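Local coordinates for A1 protein (Enterobacteria phage Qbeta, PDB 3RLK) that forms the read-through extension of a phage coat protein, a minor component of the virus particle that probably takes part in infecting the host, at residues I129-I133 with S143-I147; L99-L104 with F173-D177; Y28-F32 with A185-V189; P60-D64 with L135-N139; R82-F88 with H151-V155. One frame throughout, in Å; residues are numbered along the deposited sequence.

Contact 1: residues I129-I133 with S143-I147; sequences IERFI and SLSDI
E130 leaves its strand with CG beside the backbone N (chi1 -71°) and then runs on extended, while S143 swings OG opposite its own N (chi1 176°); the two paths converge in a hydrogen bond of 2.6 Å from S143 OG to E130 OE1. The motif is a beta hairpin whose second strand passes straight into a short helix. Strands 129-135 and 140-143 are antiparallel, F132 and S143 form a non-hydrogen-bonded pair with CA atoms 4.3 Å apart, and S143 is the N-cap of helix 144-147. Its hydroxyl has a double role: it donates a hydrogen bond to E130 OE1, which it meets from above the carboxylate plane (41° out of it), and accepts weak capping bonds from S145 N and D146 N. At the first helical residue, L144 N donates to R131 O at 2.8 Å, so strand and helix start are joined through the backbone as well. The E130 carboxylate also lies against the S145 methylene, CD to CB 3.5 Å. D146 OD1 stands 4.0 Å from E130 OE1, a pair of like charges probably eased by K122, which forms a salt bridge with E130. R131 turns its guanidinium away, to E119 and D107. On the buried side, the I133 and I147 side chains cross at about a right angle, CG2 of I133 4.1 Å from CD1 of I147, and I133 CB meets L144 CD2. A water bridges the two segments, accepting from R131 N at 2.8 Å and hydrogen-bonded to S145 OG at 3.0 Å.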
# COMPACT_ATOMS: atom_id res chain seq x y z
N ILE A 129 9.62 -8.64 14.24
CA ILE A 129 9.10 -7.29 14.28
C ILE A 129 9.11 -6.74 12.85
O ILE A 129 10.16 -6.70 12.22
CB ILE A 129 9.85 -6.40 15.30
CG1 ILE A 129 9.55 -6.88 16.76
CG2 ILE A 129 9.43 -4.95 15.13
CD1 ILE A 129 10.42 -6.21 17.88
N GLU A 130 7.93 -6.38 12.35
CA GLU A 130 7.79 -6.02 10.91
C GLU A 130 7.09 -4.70 10.78
O GLU A 130 6.58 -4.15 11.79
CB GLU A 130 7.06 -7.15 10.16
CG GLU A 130 7.98 -8.38 10.04
CD GLU A 130 7.36 -9.59 9.34
OE1 GLU A 130 6.18 -9.47 8.95
OE2 GLU A 130 8.13 -10.62 9.17
N ARG A 131 7.10 -4.12 9.59
CA ARG A 131 6.30 -2.91 9.34
C ARG A 131 5.05 -3.23 8.53
O ARG A 131 5.12 -4.03 7.52
CB ARG A 131 7.15 -1.79 8.71
CG ARG A 131 7.93 -1.10 9.84
CD ARG A 131 9.28 -0.88 9.52
NE ARG A 131 10.10 -0.49 10.71
CZ ARG A 131 11.13 0.33 10.64
NH1 ARG A 131 11.41 0.90 9.46
NH2 ARG A 131 11.86 0.60 11.73
N PHE A 132 3.91 -2.66 8.98
CA PHE A 132 2.59 -3.06 8.51
C PHE A 132 1.89 -1.84 7.89
O PHE A 132 1.71 -0.78 8.55
CB PHE A 132 1.71 -3.57 9.65
CG PHE A 132 2.16 -4.86 10.22
CD1 PHE A 132 1.49 -6.02 9.91
CD2 PHE A 132 3.25 -4.90 11.05
CE1 PHE A 132 1.91 -7.27 10.52
CE2 PHE A 132 3.69 -6.07 11.63
CZ PHE A 132 3.05 -7.26 11.35
N ILE A 133 1.51 -1.97 6.62
CA ILE A 133 0.78 -0.85 5.98
C ILE A 133 -0.68 -0.92 6.40
O ILE A 133 -1.26 -2.03 6.49
CB ILE A 133 0.97 -0.95 4.42
CG1 ILE A 133 0.46 0.32 3.74
CG2 ILE A 133 0.45 -2.30 3.85
CD1 ILE A 133 1.30 1.57 4.10
N SER A 143 1.54 -6.95 6.43
CA SER A 143 3.01 -6.87 6.62
C SER A 143 3.70 -6.55 5.27
O SER A 143 3.50 -7.33 4.33
CB SER A 143 3.55 -8.20 7.07
OG SER A 143 4.97 -8.11 7.15
N LEU A 144 4.52 -5.50 5.22
CA LEU A 144 5.34 -5.15 4.05
C LEU A 144 6.39 -6.27 3.72
O LEU A 144 6.76 -6.52 2.54
CB LEU A 144 5.99 -3.75 4.29
CG LEU A 144 4.88 -2.67 4.26
CD1 LEU A 144 5.45 -1.39 4.93
CD2 LEU A 144 4.41 -2.45 2.77
N SER A 145 6.75 -7.01 4.79
CA SER A 145 7.65 -8.14 4.69
C SER A 145 7.00 -9.23 3.88
O SER A 145 7.64 -9.75 2.97
CB SER A 145 8.09 -8.70 6.06
OG SER A 145 9.00 -7.77 6.69
N ASP A 146 5.72 -9.51 4.14
CA ASP A 146 4.98 -10.53 3.43
C ASP A 146 4.75 -10.13 1.94
O ASP A 146 5.02 -10.90 1.04
CB ASP A 146 3.61 -10.80 4.07
CG ASP A 146 3.67 -11.44 5.45
OD1 ASP A 146 4.79 -11.70 5.95
OD2 ASP A 146 2.57 -11.73 6.04
N ILE A 147 4.24 -8.91 1.71
CA ILE A 147 3.94 -8.41 0.35
C ILE A 147 5.20 -8.49 -0.57
O ILE A 147 5.11 -8.84 -1.74
CB ILE A 147 3.41 -6.94 0.43
CG1 ILE A 147 2.09 -6.95 1.24
CG2 ILE A 147 3.33 -6.28 -0.98
CD1 ILE A 147 1.59 -5.53 1.63
O HOH W 1 8.62 -4.93 7.40

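Contact 2: residues L99-L104 with F173-D177; sequences LDATYL and FTKFD
L99 begins the contact by laying its CB obliquely against the F173 ring, 3.6 Å from CE1, and sends CD2 on to F176 CD1 at 3.8 Å. D100 comes next and covers one face of F173: its CB sits 3.8 Å from the ring centroid, 21° off the normal, a CH-pi contact, and its backbone N lies over the same face toward the rim. The carboxylate of D100 points elsewhere. D100 is the N-cap of the short, weakly bonded helix 101-104, with OD1 accepting from Y103 N at 2.9 Å and, weakly, from T102 N. One residue therefore starts the helix with its polar end and packs on an aromatic ring with its methylene. Y103, with CG anti to the backbone N (chi1 -168°), reaches the F173 edge, Y103 CD2 to F173 CD2 3.6 Å. The two rings are steeply inclined, planes at 76° and centroids 5.8 Å apart, an oblique pairing. Farther out, Y103 OH touches the methyl of T174, 3.6 Å from CG2. L104 adds a further edge contact, its CD2 near the ring plane and 3.9 Å from F173 CE2. F173, from the 3-10 segment 173-175, thus packs against the start of the helix. L99, A101 and L104 lean on I156 of strand 154-159, Y103 packs on helix 107-112, W79 meets F173, and W160 meets F176 edge-to-face.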
# COMPACT_ATOMS: atom_id res chain seq x y z
N LEU A 99 2.49 1.22 -5.51
CA LEU A 99 3.34 1.95 -4.58
C LEU A 99 4.64 1.17 -4.30
O LEU A 99 4.75 -0.01 -4.66
CB LEU A 99 2.57 2.14 -3.26
CG LEU A 99 1.12 2.65 -3.33
CD1 LEU A 99 0.80 3.02 -1.91
CD2 LEU A 99 0.94 3.91 -4.20
N ASP A 100 5.61 1.84 -3.68
CA ASP A 100 6.91 1.26 -3.41
C ASP A 100 6.87 0.54 -2.07
O ASP A 100 7.11 1.11 -1.02
CB ASP A 100 7.99 2.31 -3.49
CG ASP A 100 9.41 1.73 -3.36
OD1 ASP A 100 9.60 0.57 -2.87
OD2 ASP A 100 10.33 2.50 -3.68
N ALA A 101 6.57 -0.77 -2.10
CA ALA A 101 6.49 -1.54 -0.79
C ALA A 101 7.83 -1.57 0.00
O ALA A 101 7.80 -1.66 1.26
CB ALA A 101 6.01 -3.02 -1.07
N THR A 102 8.95 -1.47 -0.70
CA THR A 102 10.33 -1.44 -0.10
C THR A 102 10.53 -0.11 0.62
O THR A 102 10.77 -0.09 1.83
CB THR A 102 11.44 -1.74 -1.14
OG1 THR A 102 11.35 -3.12 -1.57
CG2 THR A 102 12.82 -1.43 -0.56
N TYR A 103 10.35 1.00 -0.08
CA TYR A 103 10.36 2.29 0.59
C TYR A 103 9.44 2.33 1.80
O TYR A 103 9.82 2.90 2.81
CB TYR A 103 9.87 3.40 -0.35
CG TYR A 103 10.15 4.75 0.23
CD1 TYR A 103 11.43 5.28 0.15
CD2 TYR A 103 9.16 5.48 0.85
CE1 TYR A 103 11.72 6.52 0.69
CE2 TYR A 103 9.42 6.72 1.40
CZ TYR A 103 10.71 7.25 1.26
OH TYR A 103 10.97 8.45 1.81
N LEU A 104 8.22 1.82 1.68
CA LEU A 104 7.25 2.01 2.78
C LEU A 104 7.75 1.28 4.05
O LEU A 104 7.22 1.55 5.15
CB LEU A 104 5.86 1.48 2.40
CG LEU A 104 5.09 2.38 1.38
CD1 LEU A 104 3.94 1.67 0.74
CD2 LEU A 104 4.59 3.70 2.02
N PHE A 173 8.59 8.48 -5.64
CA PHE A 173 7.61 7.91 -4.70
C PHE A 173 7.47 8.76 -3.43
O PHE A 173 6.44 8.74 -2.76
CB PHE A 173 7.90 6.42 -4.37
CG PHE A 173 6.84 5.82 -3.51
CD1 PHE A 173 5.57 5.64 -4.01
CD2 PHE A 173 7.11 5.55 -2.14
CE1 PHE A 173 4.54 5.15 -3.22
CE2 PHE A 173 6.07 5.08 -1.32
CZ PHE A 173 4.80 4.91 -1.84
N THR A 174 8.48 9.56 -3.13
CA THR A 174 8.39 10.41 -1.95
C THR A 174 7.40 11.54 -2.17
O THR A 174 7.03 12.22 -1.20
CB THR A 174 9.77 10.97 -1.54
OG1 THR A 174 10.13 11.95 -2.50
CG2 THR A 174 10.83 9.88 -1.50
N LYS A 175 6.93 11.76 -3.42
CA LYS A 175 5.85 12.71 -3.68
C LYS A 175 4.47 12.13 -3.37
O LYS A 175 3.50 12.84 -3.41
CB LYS A 175 5.92 13.27 -5.12
CG LYS A 175 7.32 13.96 -5.33
CD LYS A 175 7.22 15.09 -6.43
CE LYS A 175 8.42 16.02 -6.32
NZ LYS A 175 9.58 15.15 -6.68
N PHE A 176 4.37 10.83 -3.07
CA PHE A 176 3.06 10.20 -2.79
C PHE A 176 2.67 10.29 -1.31
O PHE A 176 3.55 10.31 -0.44
CB PHE A 176 3.19 8.68 -3.10
CG PHE A 176 3.15 8.32 -4.56
CD1 PHE A 176 2.19 7.41 -5.05
CD2 PHE A 176 4.06 8.88 -5.44
CE1 PHE A 176 2.17 7.06 -6.42
CE2 PHE A 176 4.06 8.54 -6.84
CZ PHE A 176 3.16 7.61 -7.32
N ASP A 177 1.37 10.35 -1.04
CA ASP A 177 0.82 10.30 0.32
C ASP A 177 -0.57 9.75 0.28
O ASP A 177 -1.14 9.69 -0.78
CB ASP A 177 1.00 11.63 1.05
CG ASP A 177 0.03 12.74 0.58
OD1 ASP A 177 -1.15 12.51 0.27
OD2 ASP A 177 0.49 13.87 0.56

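Contact 3: residues Y28-F32 with A185-V189; sequences YTCPF and AVIVV
Y28 and V188 make the one hydrogen bond of this contact: V188 N donates to Y28 OH over 3.1 Å, nearly straight at 173°. The end-to-end directions of 28-32 and 186-188 are 85° apart, so side chains, rather than paired backbones, carry the packing. The tight, buried part surrounds V186. Y28 CE1 approaches V186 O in the plane of the tyrosine ring at 3.3 Å, and P31 CD comes equally close, also 3.3 Å from V186 O. The tyrosine reaches this place because CG is anti to the backbone N (chi1 176°), and I187 CG2 then lies 3.7 Å from its CE1. F32 turns the edge of its ring to V186 CG1, 3.8 Å from CD2, and the ring also leans on D146 and I147 of helix 144-147. On the more exposed side, P31, F32 and V188 meet through carbon contacts alone. There the P31 and V188 side chains slide past each other in opposite directions, CG to CG2 3.8 Å, while V188 CG2 also meets F32 CZ at 3.6 Å. I187 bonds through its backbone to V155 in strand 154-159, whereas 183-188 is an outermost strand of its three-stranded sheet within this chain. The tyrosine hydroxyl therefore takes an N-H on the strand's other edge. V186 O receives no hydrogen bond in the model and is buried among carbon atoms, which probably carries a polar cost that the surrounding apolar packing may offset.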
# COMPACT_ATOMS: atom_id res chain seq x y z
N TYR A 28 -12.30 -9.11 -4.06
CA TYR A 28 -11.00 -9.82 -4.11
C TYR A 28 -10.48 -9.92 -2.67
O TYR A 28 -10.25 -8.89 -1.98
CB TYR A 28 -10.04 -8.99 -4.95
CG TYR A 28 -8.63 -9.53 -5.02
CD1 TYR A 28 -7.58 -8.92 -4.30
CD2 TYR A 28 -8.34 -10.62 -5.82
CE1 TYR A 28 -6.29 -9.35 -4.36
CE2 TYR A 28 -6.99 -11.10 -5.90
CZ TYR A 28 -5.98 -10.46 -5.21
OH TYR A 28 -4.72 -11.02 -5.33
N THR A 29 -10.27 -11.15 -2.21
CA THR A 29 -9.72 -11.39 -0.86
C THR A 29 -8.24 -11.02 -0.81
O THR A 29 -7.47 -11.45 -1.70
CB THR A 29 -9.78 -12.88 -0.52
OG1 THR A 29 -11.15 -13.35 -0.59
CG2 THR A 29 -9.28 -13.10 0.86
N CYS A 30 -7.87 -10.19 0.16
CA CYS A 30 -6.48 -9.83 0.37
C CYS A 30 -5.65 -11.11 0.48
O CYS A 30 -5.96 -11.99 1.30
CB CYS A 30 -6.32 -9.02 1.65
SG CYS A 30 -4.66 -8.41 1.81
N PRO A 31 -4.66 -11.28 -0.38
CA PRO A 31 -3.98 -12.55 -0.50
C PRO A 31 -2.84 -12.77 0.50
O PRO A 31 -2.18 -13.79 0.45
CB PRO A 31 -3.44 -12.50 -1.93
CG PRO A 31 -3.26 -11.14 -2.24
CD PRO A 31 -4.12 -10.29 -1.35
N PHE A 32 -2.64 -11.84 1.42
CA PHE A 32 -1.67 -11.99 2.48
C PHE A 32 -2.38 -11.88 3.80
O PHE A 32 -3.54 -11.41 3.84
CB PHE A 32 -0.59 -10.91 2.39
CG PHE A 32 0.20 -11.00 1.11
CD1 PHE A 32 1.18 -11.97 0.95
CD2 PHE A 32 -0.09 -10.14 0.04
CE1 PHE A 32 1.88 -12.11 -0.26
CE2 PHE A 32 0.57 -10.27 -1.17
CZ PHE A 32 1.60 -11.25 -1.31
N ALA A 185 -6.08 -1.48 -2.96
CA ALA A 185 -6.00 -2.93 -2.73
C ALA A 185 -4.55 -3.42 -2.69
O ALA A 185 -3.63 -2.71 -3.12
CB ALA A 185 -6.79 -3.72 -3.79
N VAL A 186 -4.35 -4.63 -2.13
CA VAL A 186 -3.03 -5.29 -2.19
C VAL A 186 -3.34 -6.54 -2.97
O VAL A 186 -4.34 -7.30 -2.65
CB VAL A 186 -2.46 -5.70 -0.76
CG1 VAL A 186 -1.23 -6.64 -0.94
CG2 VAL A 186 -2.03 -4.50 0.06
N ILE A 187 -2.54 -6.79 -4.02
CA ILE A 187 -2.80 -7.96 -4.87
C ILE A 187 -1.55 -8.81 -5.03
O ILE A 187 -0.43 -8.34 -4.75
CB ILE A 187 -3.34 -7.55 -6.33
CG1 ILE A 187 -2.24 -6.74 -7.04
CG2 ILE A 187 -4.56 -6.62 -6.20
CD1 ILE A 187 -2.58 -6.40 -8.55
N VAL A 188 -1.77 -10.02 -5.55
CA VAL A 188 -0.70 -10.79 -6.20
C VAL A 188 -0.84 -10.61 -7.74
O VAL A 188 -1.84 -11.02 -8.34
CB VAL A 188 -0.68 -12.27 -5.74
CG1 VAL A 188 0.35 -13.04 -6.59
CG2 VAL A 188 -0.24 -12.41 -4.22
N VAL A 189 0.11 -9.91 -8.38
CA VAL A 189 -0.06 -9.68 -9.84
C VAL A 189 0.15 -11.00 -10.62
O VAL A 189 1.20 -11.65 -10.49
CB VAL A 189 0.81 -8.53 -10.36
CG1 VAL A 189 2.29 -8.80 -10.11
CG2 VAL A 189 0.53 -8.21 -11.84

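Contact 4: residues P60-D64 with L135-N139; sequences PREFD and LKSIN
R61 and F63 are the flat groups that meet the turn 135-139, and both use their edges. The R61 guanidinium holds I138 O almost in its own plane, 6° out of it, through a hydrogen bond from NH1 of 2.8 Å with an N-H...O angle of 148°. The F63 ring has the S137 methylene in its plane, CB to CD1 3.9 Å, and L135 CD1 near its plane at the far end, 3.9 Å from CZ. I138 comes to the ring obliquely, with CG2 3.7 Å from F63 CD1. Because I138 holds CG1 between its backbone N and carbonyl carbon (chi1 61°), CG2 and CD1 both lie along the phenylalanine, and CG2 also meets E62 O at 3.5 Å. The turn is closed by its own backbone bonds, I138 N to L135 O and N139 N to K136 O. This is the connection of a beta hairpin between strands 129-135 and 140-143, gripped by a polar bond outside and aromatic packing inside. Segment 60-64 pairs with strand 28-29 and the residue after it through F63-Y28 and R61-C30 bonds; F63 reaches A185 of strand 183-188, L135 meets I183 and V186, and R61 and I138 share I34 of strand 34-38.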
# COMPACT_ATOMS: atom_id res chain seq x y z
N PRO A 60 -9.35 -13.59 7.05
CA PRO A 60 -9.28 -12.90 5.75
C PRO A 60 -10.49 -12.00 5.42
O PRO A 60 -11.66 -12.27 5.82
CB PRO A 60 -9.16 -14.05 4.74
CG PRO A 60 -8.59 -15.17 5.55
CD PRO A 60 -9.12 -15.05 6.95
N ARG A 61 -10.23 -10.98 4.61
CA ARG A 61 -11.29 -10.00 4.26
C ARG A 61 -11.19 -9.73 2.77
O ARG A 61 -10.11 -9.90 2.20
CB ARG A 61 -11.06 -8.68 5.03
CG ARG A 61 -11.55 -8.74 6.50
CD ARG A 61 -11.05 -7.64 7.38
NE ARG A 61 -11.48 -7.89 8.76
CZ ARG A 61 -11.73 -6.93 9.67
NH1 ARG A 61 -11.59 -5.62 9.35
NH2 ARG A 61 -12.19 -7.28 10.89
N GLU A 62 -12.27 -9.21 2.18
CA GLU A 62 -12.31 -8.83 0.73
C GLU A 62 -12.31 -7.30 0.49
O GLU A 62 -13.06 -6.58 1.12
CB GLU A 62 -13.59 -9.39 0.12
CG GLU A 62 -13.57 -10.88 -0.03
CD GLU A 62 -14.98 -11.42 -0.48
OE1 GLU A 62 -16.03 -10.85 -0.05
OE2 GLU A 62 -15.01 -12.41 -1.26
N PHE A 63 -11.48 -6.83 -0.46
CA PHE A 63 -11.64 -5.52 -1.10
C PHE A 63 -12.83 -5.53 -2.07
O PHE A 63 -13.23 -6.58 -2.61
CB PHE A 63 -10.39 -5.16 -1.92
CG PHE A 63 -9.11 -5.24 -1.13
CD1 PHE A 63 -8.79 -4.24 -0.18
CD2 PHE A 63 -8.19 -6.25 -1.35
CE1 PHE A 63 -7.54 -4.26 0.51
CE2 PHE A 63 -6.98 -6.29 -0.66
CZ PHE A 63 -6.63 -5.34 0.27
N ASP A 64 -13.44 -4.35 -2.26
CA ASP A 64 -14.61 -4.22 -3.12
C ASP A 64 -14.13 -3.80 -4.51
O ASP A 64 -14.62 -2.81 -5.07
CB ASP A 64 -15.53 -3.15 -2.55
CG ASP A 64 -16.19 -3.59 -1.24
OD1 ASP A 64 -16.47 -4.80 -1.07
OD2 ASP A 64 -16.50 -2.69 -0.42
N LEU A 135 -4.54 -0.68 5.70
CA LEU A 135 -5.46 -0.76 4.57
C LEU A 135 -6.84 -0.33 5.02
O LEU A 135 -7.61 -1.10 5.58
CB LEU A 135 -5.51 -2.18 3.97
CG LEU A 135 -4.18 -2.92 3.73
CD1 LEU A 135 -4.32 -4.42 3.33
CD2 LEU A 135 -3.45 -2.23 2.58
N LYS A 136 -7.17 0.92 4.72
CA LYS A 136 -8.45 1.53 5.14
C LYS A 136 -9.64 0.82 4.59
O LYS A 136 -10.62 0.64 5.32
CB LYS A 136 -8.44 2.98 4.67
CG LYS A 136 -9.75 3.78 4.91
CD LYS A 136 -10.19 3.74 6.39
CE LYS A 136 -11.24 4.86 6.68
NZ LYS A 136 -11.70 4.83 8.14
N SER A 137 -9.55 0.40 3.32
CA SER A 137 -10.59 -0.36 2.62
C SER A 137 -11.11 -1.52 3.44
O SER A 137 -12.33 -1.82 3.43
CB SER A 137 -10.02 -0.90 1.30
OG SER A 137 -9.79 0.22 0.46
N ILE A 138 -10.21 -2.19 4.14
CA ILE A 138 -10.64 -3.30 5.00
C ILE A 138 -10.35 -3.08 6.49
O ILE A 138 -10.52 -4.02 7.31
CB ILE A 138 -10.05 -4.70 4.45
CG1 ILE A 138 -8.50 -4.64 4.48
CG2 ILE A 138 -10.54 -4.97 3.00
CD1 ILE A 138 -7.77 -5.96 4.17
N ASN A 139 -9.95 -1.84 6.86
CA ASN A 139 -9.53 -1.45 8.23
C ASN A 139 -8.68 -2.54 8.92
O ASN A 139 -9.06 -3.07 9.98
CB ASN A 139 -10.78 -1.13 9.08
CG ASN A 139 -10.45 -0.57 10.47
OD1 ASN A 139 -9.58 0.29 10.62
ND2 ASN A 139 -11.23 -1.00 11.48

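Contact 5: residues R82-F88 with H151-V155; sequences RLSYTTF and HADGV
The irregular loop 82-88 closes over the entrance to strand 154-159, and one bond is a side chain gripping a backbone carbonyl: R82 NH1 and NH2 both donate end-on to G154 O, each over 2.8 Å. The acceptor lies in the guanidinium plane. NH1 meets G154 O in the carbonyl plane on a lone pair, while NH2 stands 23° away from that plane, so G154 O, with D80 on NE, helps fix the rotation of the group. A bend at chi3 (-62°) curls the arginine back, and its NE forms a salt bridge with D80. The second grip is on D153. Y85 OH donates to D153 OD1 at 2.6 Å on the oxygen's syn lone pair, the side of the other oxygen. F88 sets its ring edge against that other oxygen, CE1 to D153 OD2 3.3 Å, with ring and carboxylate planes 79° apart. Water adds a further link, donating to D153 OD1 at 2.6 Å and to R82 O at 2.7 Å; D153 OD1 thus accepts from both the phenol and this water. A second water accepts hydrogen bonds from R82 NH1 and, weakly, from D153 N. H151 flanks the tyrosine obliquely, CD2 to Y85 OH 3.5 Å, and the buried end is sealed by L83 CD1 on V155 CG2 at 4.0 Å. With H151 and D153 both at positive phi, the backbone twists sharply before the strand begins. The loop between strands 71-72 and 90-91 is thereby fastened to the start of strand 154-159, the middle strand of an antiparallel three-stranded sheet in this beta-barrel domain.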
# COMPACT_ATOMS: atom_id res chain seq x y z
N ARG A 82 10.88 -5.61 -8.00
CA ARG A 82 10.43 -6.97 -7.62
C ARG A 82 9.69 -7.72 -8.73
O ARG A 82 9.49 -8.96 -8.66
CB ARG A 82 9.57 -6.87 -6.36
CG ARG A 82 10.37 -6.40 -5.15
CD ARG A 82 9.54 -6.51 -3.83
NE ARG A 82 8.33 -5.63 -3.89
CZ ARG A 82 7.08 -6.02 -4.17
NH1 ARG A 82 6.74 -7.31 -4.39
NH2 ARG A 82 6.12 -5.05 -4.24
N LEU A 83 9.23 -6.95 -9.73
CA LEU A 83 8.46 -7.51 -10.85
C LEU A 83 9.27 -7.59 -12.11
O LEU A 83 8.74 -7.94 -13.16
CB LEU A 83 7.21 -6.65 -11.11
CG LEU A 83 6.32 -6.48 -9.88
CD1 LEU A 83 5.23 -5.53 -10.20
CD2 LEU A 83 5.73 -7.85 -9.47
N SER A 84 10.55 -7.25 -12.04
CA SER A 84 11.33 -7.18 -13.27
C SER A 84 11.84 -8.51 -13.81
O SER A 84 12.37 -8.55 -14.90
CB SER A 84 12.53 -6.22 -13.08
OG SER A 84 13.40 -6.68 -12.04
N TYR A 85 11.67 -9.59 -13.06
CA TYR A 85 12.36 -10.84 -13.34
C TYR A 85 11.60 -11.73 -14.34
O TYR A 85 12.11 -12.73 -14.83
CB TYR A 85 12.65 -11.57 -11.98
CG TYR A 85 11.41 -12.17 -11.31
CD1 TYR A 85 10.54 -11.37 -10.51
CD2 TYR A 85 11.08 -13.49 -11.51
CE1 TYR A 85 9.41 -11.93 -9.94
CE2 TYR A 85 9.94 -14.09 -10.86
CZ TYR A 85 9.13 -13.29 -10.10
OH TYR A 85 8.00 -13.86 -9.52
N THR A 86 10.35 -11.38 -14.62
CA THR A 86 9.48 -12.18 -15.52
C THR A 86 8.35 -11.31 -16.03
O THR A 86 8.23 -10.13 -15.61
CB THR A 86 8.97 -13.46 -14.79
OG1 THR A 86 8.49 -14.43 -15.72
CG2 THR A 86 7.91 -13.18 -13.68
N THR A 87 7.57 -11.86 -16.96
CA THR A 87 6.49 -11.18 -17.60
C THR A 87 5.20 -11.22 -16.75
O THR A 87 4.71 -12.29 -16.48
CB THR A 87 6.21 -11.80 -18.94
OG1 THR A 87 7.38 -11.60 -19.76
CG2 THR A 87 5.04 -11.06 -19.56
N PHE A 88 4.71 -10.05 -16.36
CA PHE A 88 3.41 -9.94 -15.64
C PHE A 88 2.29 -9.25 -16.41
O PHE A 88 2.53 -8.46 -17.34
CB PHE A 88 3.60 -9.21 -14.29
CG PHE A 88 4.46 -9.98 -13.31
CD1 PHE A 88 3.91 -11.00 -12.53
CD2 PHE A 88 5.83 -9.68 -13.16
CE1 PHE A 88 4.73 -11.77 -11.64
CE2 PHE A 88 6.62 -10.41 -12.25
CZ PHE A 88 6.09 -11.43 -11.48
N HIS A 151 9.46 -14.03 -4.45
CA HIS A 151 8.36 -14.71 -5.20
C HIS A 151 6.92 -14.47 -4.76
O HIS A 151 6.01 -15.15 -5.29
CB HIS A 151 8.59 -16.23 -5.35
CG HIS A 151 9.61 -16.58 -6.41
ND1 HIS A 151 10.45 -17.67 -6.31
CD2 HIS A 151 9.97 -15.94 -7.56
CE1 HIS A 151 11.25 -17.71 -7.36
NE2 HIS A 151 10.99 -16.66 -8.13
N ALA A 152 6.68 -13.57 -3.81
CA ALA A 152 5.28 -13.28 -3.41
C ALA A 152 4.52 -12.53 -4.53
O ALA A 152 3.28 -12.65 -4.66
CB ALA A 152 5.20 -12.42 -2.13
N ASP A 153 5.30 -11.80 -5.31
CA ASP A 153 4.78 -10.95 -6.40
C ASP A 153 3.63 -10.02 -5.91
O ASP A 153 2.61 -9.79 -6.63
CB ASP A 153 4.25 -11.81 -7.53
CG ASP A 153 5.32 -12.64 -8.19
OD1 ASP A 153 6.52 -12.29 -8.03
OD2 ASP A 153 4.89 -13.60 -8.85
N GLY A 154 3.78 -9.52 -4.70
CA GLY A 154 2.77 -8.64 -4.08
C GLY A 154 2.88 -7.24 -4.60
O GLY A 154 4.00 -6.72 -4.78
N VAL A 155 1.73 -6.61 -4.88
CA VAL A 155 1.68 -5.20 -5.25
C VAL A 155 0.62 -4.45 -4.42
O VAL A 155 -0.53 -4.92 -4.20
CB VAL A 155 1.30 -5.13 -6.76
CG1 VAL A 155 1.26 -3.72 -7.29
CG2 VAL A 155 2.27 -5.94 -7.55
O HOH W 2 7.81 -9.85 -4.32
O HOH W 3 8.37 -10.82 -6.98

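From the N terminus the first members come as 28-32, 60-64, 82-88, 99-104 and 129-133, opening contacts 3, 4, 5, 2 and 1. Contact 4 closes first, at 135-139, then contact 1 at 143-147, contact 5 at 151-155, contact 2 at 173-177 and finally contact 3 at 185-189, whose loop encloses all the others. Contact 1 lies within the loops of contacts 2 and 5. Contact 4 crosses contacts 1, 2 and 5, and contacts 2 and 5 cross each other. Strand 183-188 ties contact 3 to contact 5 through strand 154-159, while paired strands 28-29 and 62-63 join contacts 3 and 4. Helix 144-147 of contact 1 touches contacts 2, 3 and 5.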